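PDB 6GRH: microcin B17-processing protein McbB from Escherichia coli str. K-12 substr. MG1655, which is required to convert the inactive microcin B17 precursor peptide McbA into the active antibiotic, as part of the enzyme machinery that includes McbC. Local coordinates for residues Ser138-Leu143 against Gln251-Thr256. Residues are numbered along the deposited sequence; the frame is centred on the assembly and turned at random.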
loop_
_atom_site.group_PDB
_atom_site.type_symbol
_atom_site.label_atom_id
_atom_site.label_comp_id
_atom_site.label_asym_id
_atom_site.label_seq_id
_atom_site.Cartn_x
_atom_site.Cartn_y
_atom_site.Cartn_z
ATOM N N SER B 138 -35.791 0.419 -1.252
ATOM C CA SER B 138 -34.879 -0.709 -1.246
ATOM C C SER B 138 -34.402 -1.120 -2.644
ATOM O O SER B 138 -34.333 -2.300 -2.946
ATOM C CB SER B 138 -35.501 -1.910 -0.525
ATOM O OG SER B 138 -35.952 -1.520 0.748
ATOM N N THR B 139 -34.061 -0.139 -3.472
ATOM C CA THR B 139 -33.586 -0.380 -4.822
ATOM C C THR B 139 -32.098 -0.095 -4.912
ATOM O O THR B 139 -31.629 0.919 -4.356
ATOM C CB THR B 139 -34.309 0.552 -5.799
ATOM O OG1 THR B 139 -35.711 0.286 -5.734
ATOM C CG2 THR B 139 -33.820 0.380 -7.213
ATOM N N LEU B 140 -31.364 -0.987 -5.579
ATOM C CA LEU B 140 -29.976 -0.721 -5.978
ATOM C C LEU B 140 -29.983 0.057 -7.297
ATOM O O LEU B 140 -30.542 -0.396 -8.297
ATOM C CB LEU B 140 -29.191 -2.012 -6.133
ATOM C CG LEU B 140 -27.717 -1.952 -6.577
ATOM C CD1 LEU B 140 -26.867 -1.222 -5.556
ATOM C CD2 LEU B 140 -27.192 -3.349 -6.806
ATOM N N ILE B 141 -29.391 1.238 -7.296
ATOM C CA ILE B 141 -29.299 2.052 -8.490
ATOM C C ILE B 141 -27.896 1.922 -9.079
ATOM O O ILE B 141 -26.906 2.354 -8.449
ATOM C CB ILE B 141 -29.621 3.538 -8.188
ATOM C CG1 ILE B 141 -31.011 3.661 -7.560
ATOM C CG2 ILE B 141 -29.466 4.378 -9.445
ATOM C CD1 ILE B 141 -31.400 5.065 -7.143
ATOM N N TRP B 142 -27.812 1.346 -10.278
ATOM C CA TRP B 142 -26.574 1.277 -11.021
ATOM C C TRP B 142 -26.530 2.426 -12.019
ATOM O O TRP B 142 -27.343 2.483 -12.925
ATOM C CB TRP B 142 -26.439 -0.064 -11.764
ATOM C CG TRP B 142 -25.030 -0.283 -12.260
ATOM C CD1 TRP B 142 -24.336 0.526 -13.143
ATOM C CD2 TRP B 142 -24.132 -1.322 -11.888
ATOM N NE1 TRP B 142 -23.083 0.025 -13.351
ATOM C CE2 TRP B 142 -22.913 -1.084 -12.576
ATOM C CE3 TRP B 142 -24.231 -2.434 -11.047
ATOM C CZ2 TRP B 142 -21.796 -1.916 -12.447
ATOM C CZ3 TRP B 142 -23.126 -3.262 -10.906
ATOM C CH2 TRP B 142 -21.918 -2.992 -11.606
ATOM N N LEU B 143 -25.577 3.354 -11.844
ATOM C CA LEU B 143 -25.395 4.457 -12.778
ATOM C C LEU B 143 -24.174 4.195 -13.645
ATOM O O LEU B 143 -23.072 4.149 -13.127
ATOM C CB LEU B 143 -25.239 5.757 -12.016
ATOM C CG LEU B 143 -24.892 7.034 -12.775
ATOM C CD1 LEU B 143 -25.929 7.389 -13.836
ATOM C CD2 LEU B 143 -24.736 8.171 -11.759
ATOM N N GLN B 251 -24.931 -9.795 -10.320
ATOM C CA GLN B 251 -25.163 -11.180 -9.939
ATOM C C GLN B 251 -24.604 -11.487 -8.553
ATOM O O GLN B 251 -25.324 -12.069 -7.726
ATOM C CB GLN B 251 -24.632 -12.117 -11.003
ATOM C CG GLN B 251 -24.898 -13.582 -10.724
ATOM C CD GLN B 251 -24.586 -14.472 -11.906
ATOM O OE1 GLN B 251 -24.121 -14.011 -12.956
ATOM N NE2 GLN B 251 -24.933 -15.738 -11.779
ATOM N N GLU B 252 -23.369 -11.033 -8.268
ATOM C CA GLU B 252 -22.775 -11.214 -6.955
ATOM C C GLU B 252 -23.627 -10.632 -5.850
ATOM O O GLU B 252 -23.776 -11.240 -4.792
ATOM C CB GLU B 252 -21.403 -10.527 -6.836
ATOM C CG GLU B 252 -20.287 -11.209 -7.556
ATOM C CD GLU B 252 -19.017 -10.342 -7.660
ATOM O OE1 GLU B 252 -18.912 -9.292 -6.985
ATOM O OE2 GLU B 252 -18.124 -10.737 -8.443
ATOM N N LEU B 253 -24.149 -9.441 -6.100
ATOM C CA LEU B 253 -24.873 -8.663 -5.094
ATOM C C LEU B 253 -26.326 -9.081 -4.912
ATOM O O LEU B 253 -26.789 -9.144 -3.773
ATOM C CB LEU B 253 -24.834 -7.165 -5.435
ATOM C CG LEU B 253 -23.432 -6.525 -5.325
ATOM C CD1 LEU B 253 -23.413 -5.190 -6.046
ATOM C CD2 LEU B 253 -23.023 -6.354 -3.881
ATOM N N THR B 254 -27.023 -9.344 -6.017
ATOM C CA THR B 254 -28.480 -9.559 -6.006
ATOM C C THR B 254 -28.959 -10.795 -6.756
ATOM O O THR B 254 -30.148 -11.079 -6.733
ATOM C CB THR B 254 -29.245 -8.355 -6.637
ATOM O OG1 THR B 254 -28.910 -8.235 -8.041
ATOM C CG2 THR B 254 -28.910 -7.065 -5.913
ATOM N N GLY B 255 -28.080 -11.499 -7.459
ATOM C CA GLY B 255 -28.534 -12.556 -8.354
ATOM C C GLY B 255 -28.201 -13.950 -7.834
ATOM O O GLY B 255 -27.990 -14.174 -6.632
ATOM N N THR B 256 -28.143 -14.893 -8.754
ATOM C CA THR B 256 -27.812 -16.271 -8.406
ATOM C C THR B 256 -26.318 -16.349 -8.087
ATOM O O THR B 256 -25.463 -16.221 -8.977
ATOM C CB THR B 256 -28.168 -17.208 -9.571
ATOM O OG1 THR B 256 -29.575 -17.137 -9.786
ATOM C CG2 THR B 256 -27.734 -18.641 -9.298
#
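L140 reaches out from strand 139-144 and ends with one methyl, CD2, set before the last turn of helix 236-254. Its CG is anti to the backbone N (chi1 179°), and the second torsion places CD2, not CD1, in line with the extended chain, as its leading atom. It meets two methyls: CG2 of T254, 4.2 Å from L140 CD2, and CD1 of L253, 4.3 Å from the same atom. The end methyls of the two leucines meet while their side chains run roughly at right angles, whereas T254 lies obliquely across the end of L140.

T254 divides its two branches between different tasks. At chi1 65° its methyl takes the position anti to the carbonyl carbon and faces the strand, while OG1 turns back to a hydrogen bond with the carbonyl O of L250, one turn earlier. The strand therefore meets the apolar branch alone. No hydrogen bond crosses this contact. W142, two residues along and pointing the same way, packs on I246 and L250 of helix 236-254, and its indole NE1 is hydrogen-bonded to S171 OG.

Beyond T254 the helix end is held by polar links. G255 N donates to Q251 O, and Q251 NE2 reaches T256 O at 2.9 Å, in the carbonyl plane and with an N-H...O angle of 156°, so the amide ties the departing chain back to the last turn. R41 of the neighbouring McbC chain bonds to E252 O and G255 O. On the strand side, I169 of the adjacent strand 167-174 touches both L140 and L253. The apolar contact seats the C-terminal end of a helix against the inner, parallel part of a mixed sheet, as in the layered packing of alpha/beta folds.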